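Long-range contacts in putative tagatose-6-phosphate ketose/aldose isomerase (Escherichia coli, PDB 3C3J), which belongs to the SIS (sugar isomerase) family, as a putative ketose/aldose isomerase whose chain carries two SIS domains: residues Thr16-Pro24 with Ile207-Ser215; Val279-Tyr287 with His332-Phe342. All coordinates share one frame; numbering follows the deposited sequence.

Contact 1: Thr16-Pro24 with Ile207-Ser215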
ATOM      1  N   THR A  16       9.424  26.006  -1.047  1.00 15.94           N
ATOM      2  CA  THR A  16       8.409  25.036  -1.467  1.00 16.39           C
ATOM      3  C   THR A  16       7.542  25.639  -2.575  1.00 16.12           C
ATOM      4  O   THR A  16       7.296  24.980  -3.593  1.00 15.34           O
ATOM      5  CB  THR A  16       7.586  24.495  -0.262  1.00 15.73           C
ATOM      6  OG1 THR A  16       8.486  23.948   0.720  1.00 16.34           O
ATOM      7  CG2 THR A  16       6.614  23.387  -0.698  1.00 16.12           C
ATOM      8  N   GLU A  17       7.136  26.902  -2.420  1.00 15.97           N
ATOM      9  CA  GLU A  17       6.346  27.548  -3.462  1.00 16.19           C
ATOM     10  C   GLU A  17       7.126  27.690  -4.761  1.00 16.23           C
ATOM     11  O   GLU A  17       6.583  27.433  -5.841  1.00 14.93           O
ATOM     12  CB  GLU A  17       5.817  28.917  -3.029  1.00 16.23           C
ATOM     13  CG  GLU A  17       5.003  29.549  -4.141  1.00 16.75           C
ATOM     14  CD  GLU A  17       4.457  30.918  -3.811  1.00 17.77           C
ATOM     15  OE1 GLU A  17       4.851  31.499  -2.769  1.00 18.36           O
ATOM     16  OE2 GLU A  17       3.649  31.414  -4.623  1.00 20.58           O
ATOM     17  N   GLU A  18       8.389  28.110  -4.653  1.00 16.57           N
ATOM     18  CA  GLU A  18       9.276  28.225  -5.803  1.00 16.46           C
ATOM     19  C   GLU A  18       9.384  26.895  -6.557  1.00 15.97           C
ATOM     20  O   GLU A  18       9.334  26.851  -7.777  1.00 15.42           O
ATOM     21  CB  GLU A  18      10.662  28.668  -5.340  1.00 17.47           C
ATOM     22  CG  GLU A  18      11.596  29.132  -6.473  1.00 20.28           C
ATOM     23  CD  GLU A  18      12.379  28.012  -7.157  1.00 27.88           C
ATOM     24  OE1 GLU A  18      12.779  27.056  -6.469  1.00 31.40           O
ATOM     25  OE2 GLU A  18      12.604  28.099  -8.401  1.00 31.31           O
ATOM     26  N   GLU A  19       9.517  25.826  -5.784  1.00 15.68           N
ATOM     27  CA  GLU A  19       9.693  24.480  -6.301  1.00 15.88           C
ATOM     28  C   GLU A  19       8.404  23.943  -6.938  1.00 14.87           C
ATOM     29  O   GLU A  19       8.439  23.231  -7.946  1.00 14.63           O
ATOM     30  CB  GLU A  19      10.272  23.580  -5.178  1.00 15.54           C
ATOM     31  CG  GLU A  19      11.760  23.985  -4.942  1.00 16.59           C
ATOM     32  CD  GLU A  19      12.355  23.669  -3.592  1.00 17.30           C
ATOM     33  OE1 GLU A  19      11.699  23.012  -2.724  1.00 17.79           O
ATOM     34  OE2 GLU A  19      13.535  24.106  -3.420  1.00 19.81           O
ATOM     35  N   ILE A  20       7.268  24.299  -6.373  1.00 14.67           N
ATOM     36  CA  ILE A  20       5.990  23.949  -6.988  1.00 14.75           C
ATOM     37  C   ILE A  20       5.852  24.659  -8.328  1.00 14.08           C
ATOM     38  O   ILE A  20       5.550  24.038  -9.355  1.00 13.59           O
ATOM     39  CB  ILE A  20       4.785  24.294  -6.094  1.00 14.53           C
ATOM     40  CG1 ILE A  20       4.767  23.403  -4.854  1.00 15.65           C
ATOM     41  CG2 ILE A  20       3.482  24.141  -6.890  1.00 14.53           C
ATOM     42  CD1 ILE A  20       3.858  23.931  -3.732  1.00 15.28           C
ATOM     43  N   ARG A  21       6.113  25.965  -8.338  1.00 13.88           N
ATOM     44  CA  ARG A  21       5.870  26.758  -9.545  1.00 14.13           C
ATOM     45  C   ARG A  21       6.816  26.447 -10.713  1.00 14.20           C
ATOM     46  O   ARG A  21       6.415  26.618 -11.862  1.00 14.55           O
ATOM     47  CB  ARG A  21       5.902  28.243  -9.219  1.00 13.21           C
ATOM     48  CG  ARG A  21       4.752  28.687  -8.353  1.00 14.48           C
ATOM     49  CD  ARG A  21       4.804  30.184  -8.156  1.00 15.65           C
ATOM     50  NE  ARG A  21       3.690  30.734  -7.374  1.00 16.48           N
ATOM     51  CZ  ARG A  21       2.468  30.953  -7.857  1.00 17.37           C
ATOM     52  NH1 ARG A  21       2.156  30.598  -9.086  1.00 15.93           N
ATOM     53  NH2 ARG A  21       1.533  31.499  -7.088  1.00 17.93           N
ATOM     54  N   HIS A  22       8.055  26.018 -10.442  1.00 14.31           N
ATOM     55  CA  HIS A  22       9.006  25.693 -11.519  1.00 13.92           C
ATOM     56  C   HIS A  22       8.882  24.278 -12.110  1.00 13.87           C
ATOM     57  O   HIS A  22       9.678  23.878 -12.964  1.00 13.26           O
ATOM     58  CB  HIS A  22      10.463  26.073 -11.153  1.00 15.15           C
ATOM     59  CG  HIS A  22      11.155  25.183 -10.157  1.00 13.55           C
ATOM     60  ND1 HIS A  22      10.954  23.824 -10.060  1.00 15.55           N
ATOM     61  CD2 HIS A  22      12.127  25.478  -9.258  1.00 12.90           C
ATOM     62  CE1 HIS A  22      11.762  23.327  -9.137  1.00 14.79           C
ATOM     63  NE2 HIS A  22      12.477  24.313  -8.630  1.00 15.51           N
ATOM     64  N   GLN A  23       7.854  23.543 -11.694  1.00 13.13           N
ATOM     65  CA  GLN A  23       7.643  22.174 -12.176  1.00 13.40           C
ATOM     66  C   GLN A  23       7.428  22.018 -13.693  1.00 13.46           C
ATOM     67  O   GLN A  23       8.196  21.271 -14.329  1.00 13.39           O
ATOM     68  CB  GLN A  23       6.532  21.522 -11.386  1.00 13.24           C
ATOM     69  CG  GLN A  23       7.036  21.008 -10.047  1.00 12.35           C
ATOM     70  CD  GLN A  23       5.907  20.473  -9.195  1.00 13.91           C
ATOM     71  OE1 GLN A  23       4.954  21.208  -8.870  1.00 16.34           O
ATOM     72  NE2 GLN A  23       5.979  19.197  -8.849  1.00 11.54           N
ATOM     73  N   PRO A  24       6.426  22.715 -14.283  1.00 13.31           N
ATOM     74  CA  PRO A  24       6.233  22.560 -15.736  1.00 13.50           C
ATOM     75  C   PRO A  24       7.524  22.797 -16.546  1.00 13.13           C
ATOM     76  O   PRO A  24       7.871  21.999 -17.419  1.00 11.84           O
ATOM     77  CB  PRO A  24       5.119  23.589 -16.051  1.00 14.14           C
ATOM     78  CG  PRO A  24       4.425  23.756 -14.812  1.00 13.58           C
ATOM     79  CD  PRO A  24       5.415  23.628 -13.722  1.00 13.35           C
ATOM     80  N   ILE A 207      -3.145  25.317 -14.364  1.00 15.12           N
ATOM     81  CA  ILE A 207      -3.685  25.042 -13.041  1.00 15.28           C
ATOM     82  C   ILE A 207      -3.061  26.022 -12.053  1.00 15.73           C
ATOM     83  O   ILE A 207      -3.762  26.722 -11.321  1.00 15.86           O
ATOM     84  CB  ILE A 207      -3.442  23.570 -12.583  1.00 14.72           C
ATOM     85  CG1 ILE A 207      -4.326  22.599 -13.413  1.00 14.55           C
ATOM     86  CG2 ILE A 207      -3.735  23.428 -11.074  1.00 14.22           C
ATOM     87  CD1 ILE A 207      -3.978  21.115 -13.306  1.00 15.48           C
ATOM     88  N   LEU A 208      -1.747  26.110 -12.067  1.00 15.93           N
ATOM     89  CA  LEU A 208      -1.057  27.009 -11.146  1.00 17.08           C
ATOM     90  C   LEU A 208      -1.510  28.461 -11.359  1.00 17.19           C
ATOM     91  O   LEU A 208      -1.768  29.174 -10.415  1.00 17.17           O
ATOM     92  CB  LEU A 208       0.449  26.886 -11.340  1.00 16.64           C
ATOM     93  CG  LEU A 208       1.072  25.552 -10.905  1.00 16.06           C
ATOM     94  CD1 LEU A 208       2.600  25.586 -11.136  1.00 17.57           C
ATOM     95  CD2 LEU A 208       0.714  25.191  -9.444  1.00 16.45           C
ATOM     96  N   THR A 209      -1.609  28.878 -12.612  1.00 18.94           N
ATOM     97  CA  THR A 209      -2.126  30.214 -12.935  1.00 19.39           C
ATOM     98  C   THR A 209      -3.547  30.420 -12.400  1.00 19.71           C
ATOM     99  O   THR A 209      -3.870  31.485 -11.831  1.00 20.17           O
ATOM    100  CB  THR A 209      -2.068  30.469 -14.445  1.00 19.62           C
ATOM    101  OG1 THR A 209      -0.701  30.400 -14.883  1.00 19.13           O
ATOM    102  CG2 THR A 209      -2.636  31.833 -14.782  1.00 19.93           C
ATOM    103  N   SER A 210      -4.383  29.401 -12.536  1.00 20.13           N
ATOM    104  CA  SER A 210      -5.763  29.462 -12.049  1.00 20.26           C
ATOM    105  C   SER A 210      -5.873  29.653 -10.538  1.00 20.62           C
ATOM    106  O   SER A 210      -6.895  30.124 -10.060  1.00 21.40           O
ATOM    107  CB  SER A 210      -6.554  28.222 -12.473  1.00 20.25           C
ATOM    108  OG  SER A 210      -6.288  27.110 -11.632  1.00 18.56           O
ATOM    109  N   LEU A 211      -4.833  29.275  -9.799  1.00 20.28           N
ATOM    110  CA  LEU A 211      -4.794  29.423  -8.354  1.00 20.27           C
ATOM    111  C   LEU A 211      -4.239  30.778  -7.894  1.00 20.30           C
ATOM    112  O   LEU A 211      -4.172  31.045  -6.690  1.00 20.65           O
ATOM    113  CB  LEU A 211      -3.991  28.264  -7.731  1.00 20.19           C
ATOM    114  CG  LEU A 211      -4.600  26.891  -8.076  1.00 20.67           C
ATOM    115  CD1 LEU A 211      -3.713  25.741  -7.590  1.00 19.44           C
ATOM    116  CD2 LEU A 211      -6.013  26.779  -7.531  1.00 19.17           C
ATOM    117  N   GLY A 212      -3.879  31.636  -8.843  1.00 20.41           N
ATOM    118  CA  GLY A 212      -3.365  32.970  -8.516  1.00 20.76           C
ATOM    119  C   GLY A 212      -2.149  32.927  -7.599  1.00 20.59           C
ATOM    120  O   GLY A 212      -1.254  32.099  -7.804  1.00 21.02           O
ATOM    121  N   ASP A 213      -2.119  33.783  -6.577  1.00 20.41           N
ATOM    122  CA  ASP A 213      -1.002  33.791  -5.611  1.00 20.51           C
ATOM    123  C   ASP A 213      -1.141  32.768  -4.467  1.00 19.97           C
ATOM    124  O   ASP A 213      -0.379  32.823  -3.484  1.00 19.59           O
ATOM    125  CB  ASP A 213      -0.797  35.188  -5.023  1.00 20.60           C
ATOM    126  CG  ASP A 213      -1.966  35.665  -4.180  1.00 21.91           C
ATOM    127  OD1 ASP A 213      -2.947  34.924  -3.923  1.00 22.07           O
ATOM    128  OD2 ASP A 213      -1.901  36.835  -3.771  1.00 24.56           O
ATOM    129  N   PHE A 214      -2.157  31.909  -4.597  1.00 19.59           N
ATOM    130  CA  PHE A 214      -2.446  30.755  -3.748  1.00 19.57           C
ATOM    131  C   PHE A 214      -3.127  31.139  -2.430  1.00 20.12           C
ATOM    132  O   PHE A 214      -3.462  30.265  -1.636  1.00 19.83           O
ATOM    133  CB  PHE A 214      -1.189  29.922  -3.413  1.00 19.21           C
ATOM    134  CG  PHE A 214      -0.425  29.359  -4.608  1.00 18.32           C
ATOM    135  CD1 PHE A 214      -0.992  29.221  -5.861  1.00 17.93           C
ATOM    136  CD2 PHE A 214       0.873  28.887  -4.415  1.00 18.85           C
ATOM    137  CE1 PHE A 214      -0.257  28.680  -6.924  1.00 18.96           C
ATOM    138  CE2 PHE A 214       1.599  28.327  -5.445  1.00 17.86           C
ATOM    139  CZ  PHE A 214       1.031  28.214  -6.712  1.00 17.98           C
ATOM    140  N   SER A 215      -3.360  32.428  -2.213  1.00 20.67           N
ATOM    141  CA  SER A 215      -3.815  32.916  -0.920  1.00 21.84           C
ATOM    142  C   SER A 215      -5.198  32.371  -0.538  1.00 22.13           C
ATOM    143  O   SER A 215      -5.506  32.313   0.640  1.00 22.72           O
ATOM    144  CB  SER A 215      -3.812  34.462  -0.881  1.00 21.88           C
ATOM    145  OG  SER A 215      -4.664  35.004  -1.871  1.00 22.09           O
TER
HETATM  146  O   HOH W   1       2.156  33.467  -4.415  1.00 24.57           O
HETATM  147  O   HOH W   2      -0.279  31.581 -10.141  1.00 25.69           O
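A cation-pi stack between Arg21, on the N-terminal helix 15-21, and Phe214, in the turn that follows helix 198-210, is the centre of this contact. The guanidinium lies flat on one ring face: the planes differ by 6°, and Arg21 CZ stands 3.8 Å from the centroid of the Phe214 ring. The two side chains arrive from opposite directions, Arg21 as a chain extended from CG to NE. Its NH2 also donates to Gly212 O at 2.9 Å, a nearly straight bond (168°) that lies in the guanidinium plane and meets a lone pair of the carbonyl. On the neighbouring edge of the group, in the same plane, Arg21 NE binds Glu17 OE2 at 2.8 Å, and NH2 reaches the same oxygen less directly, giving a side-on salt bridge. Trans at chi1 (-180°) and straight beyond CG, the Glu17 chain reaches out beside Arg21; its other oxygen, OE1, is hydrogen-bonded to Thr12. Edge bonds and the ring face together fix the rotation of the guanidinium. In this two-SIS-domain chain the contact ties helix 15-21 to the end of helix 198-210, on the connection from the first parallel sheet to strand 226-231 of the second. Residues Leu211 to Phe214 form a type II' beta turn, with Gly212, at positive phi, in its second position. Two waters complete the polar network, one joining Glu17 OE2 to Asp213 O, the other accepting from Arg21 NH1 while donating to Leu208 O and Gly212 O. Beside this network the contact is apolar. Leu208 CD2 meets Ile20 CG2 at 3.9 Å, while Leu208 CD1 lies 3.8 Å from Arg21 CA and, across the break between the helices, 4.3 Å from Pro24 CD at the start of helix 23-49. Ile20 also touches Thr348 of helix 335-356.

Contact 2: Val279-Tyr287 with His332-Phe342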
ATOM      1  N   VAL A 279     -11.262  14.304  -0.915  1.00 14.90           N
ATOM      2  CA  VAL A 279     -10.943  14.741  -2.277  1.00 14.96           C
ATOM      3  C   VAL A 279     -10.819  13.529  -3.189  1.00 14.65           C
ATOM      4  O   VAL A 279     -10.054  12.611  -2.910  1.00 15.05           O
ATOM      5  CB  VAL A 279      -9.651  15.597  -2.319  1.00 14.55           C
ATOM      6  CG1 VAL A 279      -9.348  16.061  -3.761  1.00 14.68           C
ATOM      7  CG2 VAL A 279      -9.746  16.773  -1.342  1.00 13.57           C
ATOM      8  N   VAL A 280     -11.563  13.544  -4.287  1.00 14.96           N
ATOM      9  CA  VAL A 280     -11.601  12.427  -5.220  1.00 15.00           C
ATOM     10  C   VAL A 280     -10.938  12.826  -6.518  1.00 15.28           C
ATOM     11  O   VAL A 280     -11.396  13.751  -7.203  1.00 15.48           O
ATOM     12  CB  VAL A 280     -13.039  11.937  -5.481  1.00 14.86           C
ATOM     13  CG1 VAL A 280     -13.039  10.754  -6.470  1.00 15.73           C
ATOM     14  CG2 VAL A 280     -13.728  11.569  -4.150  1.00 15.30           C
ATOM     15  N   PHE A 281      -9.867  12.115  -6.856  1.00 14.79           N
ATOM     16  CA  PHE A 281      -9.186  12.253  -8.137  1.00 14.73           C
ATOM     17  C   PHE A 281      -9.892  11.337  -9.171  1.00 15.38           C
ATOM     18  O   PHE A 281      -9.674  10.120  -9.196  1.00 15.20           O
ATOM     19  CB  PHE A 281      -7.705  11.835  -8.034  1.00 14.33           C
ATOM     20  CG  PHE A 281      -6.857  12.645  -7.053  1.00 14.56           C
ATOM     21  CD1 PHE A 281      -7.201  13.940  -6.645  1.00 12.86           C
ATOM     22  CD2 PHE A 281      -5.651  12.123  -6.614  1.00 14.40           C
ATOM     23  CE1 PHE A 281      -6.397  14.641  -5.769  1.00 13.57           C
ATOM     24  CE2 PHE A 281      -4.823  12.827  -5.767  1.00 14.55           C
ATOM     25  CZ  PHE A 281      -5.178  14.095  -5.350  1.00 13.88           C
ATOM     26  N   VAL A 282     -10.742  11.921 -10.016  1.00 14.88           N
ATOM     27  CA  VAL A 282     -11.550  11.141 -10.931  1.00 15.03           C
ATOM     28  C   VAL A 282     -10.746  10.663 -12.154  1.00 14.99           C
ATOM     29  O   VAL A 282     -10.084  11.454 -12.835  1.00 15.99           O
ATOM     30  CB  VAL A 282     -12.797  11.956 -11.374  1.00 15.03           C
ATOM     31  CG1 VAL A 282     -13.678  11.157 -12.370  1.00 15.46           C
ATOM     32  CG2 VAL A 282     -13.597  12.369 -10.156  1.00 15.03           C
ATOM     33  N   SER A 283     -10.813   9.366 -12.429  1.00 14.85           N
ATOM     34  CA  SER A 283     -10.127   8.795 -13.581  1.00 14.91           C
ATOM     35  C   SER A 283     -10.619   9.401 -14.889  1.00 15.17           C
ATOM     36  O   SER A 283     -11.785   9.765 -15.012  1.00 15.01           O
ATOM     37  CB  SER A 283     -10.280   7.263 -13.605  1.00 15.17           C
ATOM     38  OG  SER A 283      -9.599   6.703 -14.716  1.00 12.83           O
ATOM     39  N   SER A 284      -9.709   9.508 -15.851  1.00 15.49           N
ATOM     40  CA  SER A 284     -10.036   9.838 -17.243  1.00 15.88           C
ATOM     41  C   SER A 284     -10.329   8.598 -18.081  1.00 15.93           C
ATOM     42  O   SER A 284     -10.720   8.697 -19.254  1.00 14.84           O
ATOM     43  CB  SER A 284      -8.875  10.608 -17.877  1.00 15.62           C
ATOM     44  OG  SER A 284      -7.711   9.808 -17.916  1.00 16.48           O
ATOM     45  N   HIS A 285     -10.112   7.432 -17.493  1.00 16.41           N
ATOM     46  CA  HIS A 285     -10.354   6.193 -18.196  1.00 16.96           C
ATOM     47  C   HIS A 285     -11.852   5.922 -18.153  1.00 17.18           C
ATOM     48  O   HIS A 285     -12.470   5.946 -17.087  1.00 16.94           O
ATOM     49  CB  HIS A 285      -9.554   5.021 -17.616  1.00 16.62           C
ATOM     50  CG  HIS A 285      -9.575   3.802 -18.483  1.00 17.33           C
ATOM     51  ND1 HIS A 285     -10.689   2.998 -18.607  1.00 17.91           N
ATOM     52  CD2 HIS A 285      -8.620   3.249 -19.270  1.00 18.47           C
ATOM     53  CE1 HIS A 285     -10.419   2.001 -19.442  1.00 18.77           C
ATOM     54  NE2 HIS A 285      -9.170   2.127 -19.852  1.00 17.90           N
ATOM     55  N   PRO A 286     -12.455   5.692 -19.322  1.00 17.99           N
ATOM     56  CA  PRO A 286     -13.925   5.591 -19.392  1.00 17.80           C
ATOM     57  C   PRO A 286     -14.530   4.390 -18.617  1.00 17.72           C
ATOM     58  O   PRO A 286     -15.658   4.464 -18.133  1.00 19.07           O
ATOM     59  CB  PRO A 286     -14.182   5.501 -20.894  1.00 18.85           C
ATOM     60  CG  PRO A 286     -12.927   4.908 -21.447  1.00 19.32           C
ATOM     61  CD  PRO A 286     -11.825   5.520 -20.641  1.00 18.55           C
ATOM     62  N   TYR A 287     -13.789   3.306 -18.469  1.00 17.15           N
ATOM     63  CA  TYR A 287     -14.240   2.204 -17.614  1.00 16.73           C
ATOM     64  C   TYR A 287     -14.087   2.553 -16.123  1.00 15.85           C
ATOM     65  O   TYR A 287     -15.068   2.558 -15.342  1.00 15.21           O
ATOM     66  CB  TYR A 287     -13.461   0.932 -17.959  1.00 16.88           C
ATOM     67  CG  TYR A 287     -13.823  -0.204 -17.062  1.00 16.06           C
ATOM     68  CD1 TYR A 287     -15.023  -0.897 -17.227  1.00 17.07           C
ATOM     69  CD2 TYR A 287     -12.982  -0.572 -16.028  1.00 15.72           C
ATOM     70  CE1 TYR A 287     -15.363  -1.934 -16.377  1.00 17.49           C
ATOM     71  CE2 TYR A 287     -13.297  -1.601 -15.185  1.00 17.05           C
ATOM     72  CZ  TYR A 287     -14.480  -2.284 -15.351  1.00 15.52           C
ATOM     73  OH  TYR A 287     -14.764  -3.295 -14.491  1.00 16.51           O
ATOM     74  N   HIS A 332      -7.330  14.605 -24.377  1.00 18.52           N
ATOM     75  CA  HIS A 332      -7.536  13.495 -23.421  1.00 18.51           C
ATOM     76  C   HIS A 332      -6.177  13.152 -22.822  1.00 18.04           C
ATOM     77  O   HIS A 332      -5.189  13.057 -23.553  1.00 17.47           O
ATOM     78  CB  HIS A 332      -8.114  12.256 -24.109  1.00 18.64           C
ATOM     79  CG  HIS A 332      -8.314  11.104 -23.182  1.00 19.05           C
ATOM     80  ND1 HIS A 332      -7.421  10.060 -23.096  1.00 23.23           N
ATOM     81  CD2 HIS A 332      -9.273  10.856 -22.256  1.00 20.56           C
ATOM     82  CE1 HIS A 332      -7.833   9.201 -22.178  1.00 21.06           C
ATOM     83  NE2 HIS A 332      -8.960   9.652 -21.659  1.00 21.12           N
ATOM     84  N   PHE A 333      -6.133  13.029 -21.498  1.00 17.78           N
ATOM     85  CA  PHE A 333      -4.960  12.577 -20.768  1.00 17.69           C
ATOM     86  C   PHE A 333      -5.238  11.171 -20.231  1.00 17.00           C
ATOM     87  O   PHE A 333      -6.349  10.866 -19.795  1.00 17.59           O
ATOM     88  CB  PHE A 333      -4.683  13.473 -19.541  1.00 17.63           C
ATOM     89  CG  PHE A 333      -3.931  14.754 -19.823  1.00 17.41           C
ATOM     90  CD1 PHE A 333      -3.954  15.368 -21.072  1.00 16.56           C
ATOM     91  CD2 PHE A 333      -3.255  15.400 -18.771  1.00 17.38           C
ATOM     92  CE1 PHE A 333      -3.278  16.561 -21.289  1.00 17.83           C
ATOM     93  CE2 PHE A 333      -2.605  16.596 -18.966  1.00 16.40           C
ATOM     94  CZ  PHE A 333      -2.623  17.189 -20.238  1.00 17.72           C
ATOM     95  N   ILE A 334      -4.220  10.329 -20.213  1.00 16.14           N
ATOM     96  CA  ILE A 334      -4.301   9.058 -19.522  1.00 15.13           C
ATOM     97  C   ILE A 334      -4.005   9.283 -18.022  1.00 14.87           C
ATOM     98  O   ILE A 334      -3.592  10.386 -17.617  1.00 14.45           O
ATOM     99  CB  ILE A 334      -3.368   8.007 -20.143  1.00 15.21           C
ATOM    100  CG1 ILE A 334      -1.901   8.433 -20.063  1.00 13.58           C
ATOM    101  CG2 ILE A 334      -3.772   7.698 -21.615  1.00 16.61           C
ATOM    102  CD1 ILE A 334      -0.902   7.352 -20.584  1.00 13.73           C
ATOM    103  N   ASP A 335      -4.246   8.278 -17.183  1.00 14.06           N
ATOM    104  CA  ASP A 335      -4.186   8.535 -15.747  1.00 14.54           C
ATOM    105  C   ASP A 335      -2.793   8.891 -15.243  1.00 14.25           C
ATOM    106  O   ASP A 335      -2.669   9.709 -14.338  1.00 13.29           O
ATOM    107  CB  ASP A 335      -4.829   7.419 -14.927  1.00 15.14           C
ATOM    108  CG  ASP A 335      -6.353   7.553 -14.838  1.00 15.42           C
ATOM    109  OD1 ASP A 335      -6.895   8.663 -15.095  1.00 15.72           O
ATOM    110  OD2 ASP A 335      -7.021   6.545 -14.499  1.00 17.38           O
ATOM    111  N   VAL A 336      -1.748   8.323 -15.835  1.00 13.95           N
ATOM    112  CA  VAL A 336      -0.400   8.685 -15.389  1.00 14.73           C
ATOM    113  C   VAL A 336      -0.073  10.157 -15.731  1.00 15.37           C
ATOM    114  O   VAL A 336       0.731  10.788 -15.030  1.00 16.00           O
ATOM    115  CB  VAL A 336       0.708   7.722 -15.907  1.00 14.94           C
ATOM    116  CG1 VAL A 336       0.550   6.291 -15.292  1.00 15.44           C
ATOM    117  CG2 VAL A 336       0.775   7.699 -17.485  1.00 14.06           C
ATOM    118  N   GLU A 337      -0.664  10.686 -16.809  1.00 14.42           N
ATOM    119  CA  GLU A 337      -0.578  12.122 -17.134  1.00 15.18           C
ATOM    120  C   GLU A 337      -1.375  12.979 -16.169  1.00 14.63           C
ATOM    121  O   GLU A 337      -0.868  13.991 -15.693  1.00 15.43           O
ATOM    122  CB  GLU A 337      -1.011  12.386 -18.571  1.00 14.58           C
ATOM    123  CG  GLU A 337      -0.036  11.755 -19.595  1.00 16.90           C
ATOM    124  CD  GLU A 337      -0.501  11.933 -21.037  1.00 18.03           C
ATOM    125  OE1 GLU A 337      -1.732  11.855 -21.251  1.00 20.31           O
ATOM    126  OE2 GLU A 337       0.360  12.124 -21.944  1.00 18.80           O
ATOM    127  N   GLN A 338      -2.610  12.560 -15.883  1.00 14.69           N
ATOM    128  CA  GLN A 338      -3.469  13.209 -14.872  1.00 14.33           C
ATOM    129  C   GLN A 338      -2.864  13.347 -13.480  1.00 13.66           C
ATOM    130  O   GLN A 338      -3.182  14.293 -12.764  1.00 12.81           O
ATOM    131  CB  GLN A 338      -4.760  12.409 -14.674  1.00 14.60           C
ATOM    132  CG  GLN A 338      -5.784  12.538 -15.780  1.00 14.37           C
ATOM    133  CD  GLN A 338      -7.206  12.449 -15.236  1.00 15.39           C
ATOM    134  OE1 GLN A 338      -7.609  11.455 -14.582  1.00 18.27           O
ATOM    135  NE2 GLN A 338      -7.966  13.477 -15.489  1.00 11.51           N
ATOM    136  N   ALA A 339      -2.061  12.364 -13.073  1.00 13.43           N
ATOM    137  CA  ALA A 339      -1.426  12.363 -11.764  1.00 13.62           C
ATOM    138  C   ALA A 339      -0.720  13.703 -11.527  1.00 13.27           C
ATOM    139  O   ALA A 339      -0.798  14.264 -10.444  1.00 13.53           O
ATOM    140  CB  ALA A 339      -0.414  11.201 -11.635  1.00 13.44           C
ATOM    141  N   PHE A 340      -0.060  14.217 -12.557  1.00 13.31           N
ATOM    142  CA  PHE A 340       0.648  15.511 -12.479  1.00 13.79           C
ATOM    143  C   PHE A 340      -0.310  16.671 -12.153  1.00 14.06           C
ATOM    144  O   PHE A 340      -0.050  17.490 -11.264  1.00 13.85           O
ATOM    145  CB  PHE A 340       1.415  15.768 -13.772  1.00 13.20           C
ATOM    146  CG  PHE A 340       2.540  14.795 -13.988  1.00 13.04           C
ATOM    147  CD1 PHE A 340       3.819  15.075 -13.535  1.00 13.55           C
ATOM    148  CD2 PHE A 340       2.318  13.594 -14.633  1.00 12.65           C
ATOM    149  CE1 PHE A 340       4.839  14.160 -13.720  1.00 13.38           C
ATOM    150  CE2 PHE A 340       3.355  12.664 -14.836  1.00 13.23           C
ATOM    151  CZ  PHE A 340       4.600  12.942 -14.372  1.00 12.53           C
ATOM    152  N   CYS A 341      -1.434  16.706 -12.845  1.00 14.84           N
ATOM    153  CA  CYS A 341      -2.487  17.705 -12.602  1.00 15.75           C
ATOM    154  C   CYS A 341      -3.027  17.641 -11.174  1.00 15.43           C
ATOM    155  O   CYS A 341      -3.109  18.662 -10.511  1.00 15.24           O
ATOM    156  CB  CYS A 341      -3.643  17.499 -13.564  1.00 15.84           C
ATOM    157  SG  CYS A 341      -3.177  17.436 -15.339  1.00 22.58           S
ATOM    158  N   PHE A 342      -3.377  16.444 -10.700  1.00 15.02           N
ATOM    159  CA  PHE A 342      -3.915  16.304  -9.339  1.00 14.49           C
ATOM    160  C   PHE A 342      -2.901  16.758  -8.296  1.00 14.06           C
ATOM    161  O   PHE A 342      -3.260  17.444  -7.338  1.00 13.54           O
ATOM    162  CB  PHE A 342      -4.338  14.867  -9.057  1.00 14.77           C
ATOM    163  CG  PHE A 342      -5.478  14.381  -9.925  1.00 13.48           C
ATOM    164  CD1 PHE A 342      -6.683  15.073  -9.969  1.00 14.35           C
ATOM    165  CD2 PHE A 342      -5.346  13.230 -10.679  1.00 13.26           C
ATOM    166  CE1 PHE A 342      -7.737  14.620 -10.771  1.00 14.10           C
ATOM    167  CE2 PHE A 342      -6.387  12.762 -11.475  1.00 15.40           C
ATOM    168  CZ  PHE A 342      -7.593  13.466 -11.521  1.00 14.69           C
TER
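Phe281 and Phe342 face each other with ring planes only 11° apart, but slid so far that the rings barely overlap. Each ring instead lies over the other residue's CB: Phe281 CB is 3.6 Å from the centroid of the Phe342 ring, almost on its normal, and Phe342 CB repeats this CH-pi contact on Phe281. The side chains run past each other in opposite directions. Val282 O comes up to the edge of the Phe342 ring, 3.5 Å from Phe342 CZ.

Toward the N-terminus of the helix the contact turns polar. The Asp335 carboxylate spans two successive serines, using a syn lone pair on each oxygen: OD2 accepts from Ser283 OG at 2.6 Å, and OD1 accepts from Ser284 N at an almost straight 169°. Ser283 OG in turn accepts from His285 N, an ST turn that helps orient the hydroxyl. Ser284 OG, held between its backbone N and carbonyl carbon, donates to Phe333 O at 2.6 Å. The His332 ring meets Ser284 O edge-on: NE2 donates at 3.1 Å in its own ring plane, although it stands 51° out of the carbonyl plane.

Ser283 N is bonded to Asp292, and Ile311 packs on both phenylalanines. The contact thus joins the C-terminal end of strand 276-281, the central strand of a five-stranded parallel sheet, to the start of helix 335-356, in the alpha/beta architecture of an SIS domain.

Both contacts lean on helix 335-356: contact 2 contains its first turns, whereas contact 1 rests on its middle, where Ile207 meets Tyr345 and Leu211 meets Thr348. Their centres are 20 Å apart, yet they touch where Ile207 CD1 packs 3.6 Å from Cys341 CB. Contact 1 is the more buried by residue count, six of eight touching residues against six of eleven, although its centre lies farther from the centre of the chain, about 17 Å against about 13 Å. It joins helices and a turn through a charged group, a ring and waters. Contact 2 joins sheet to helix, changing from aromatic packing beside the strand to serine-aspartate bonds at the loop.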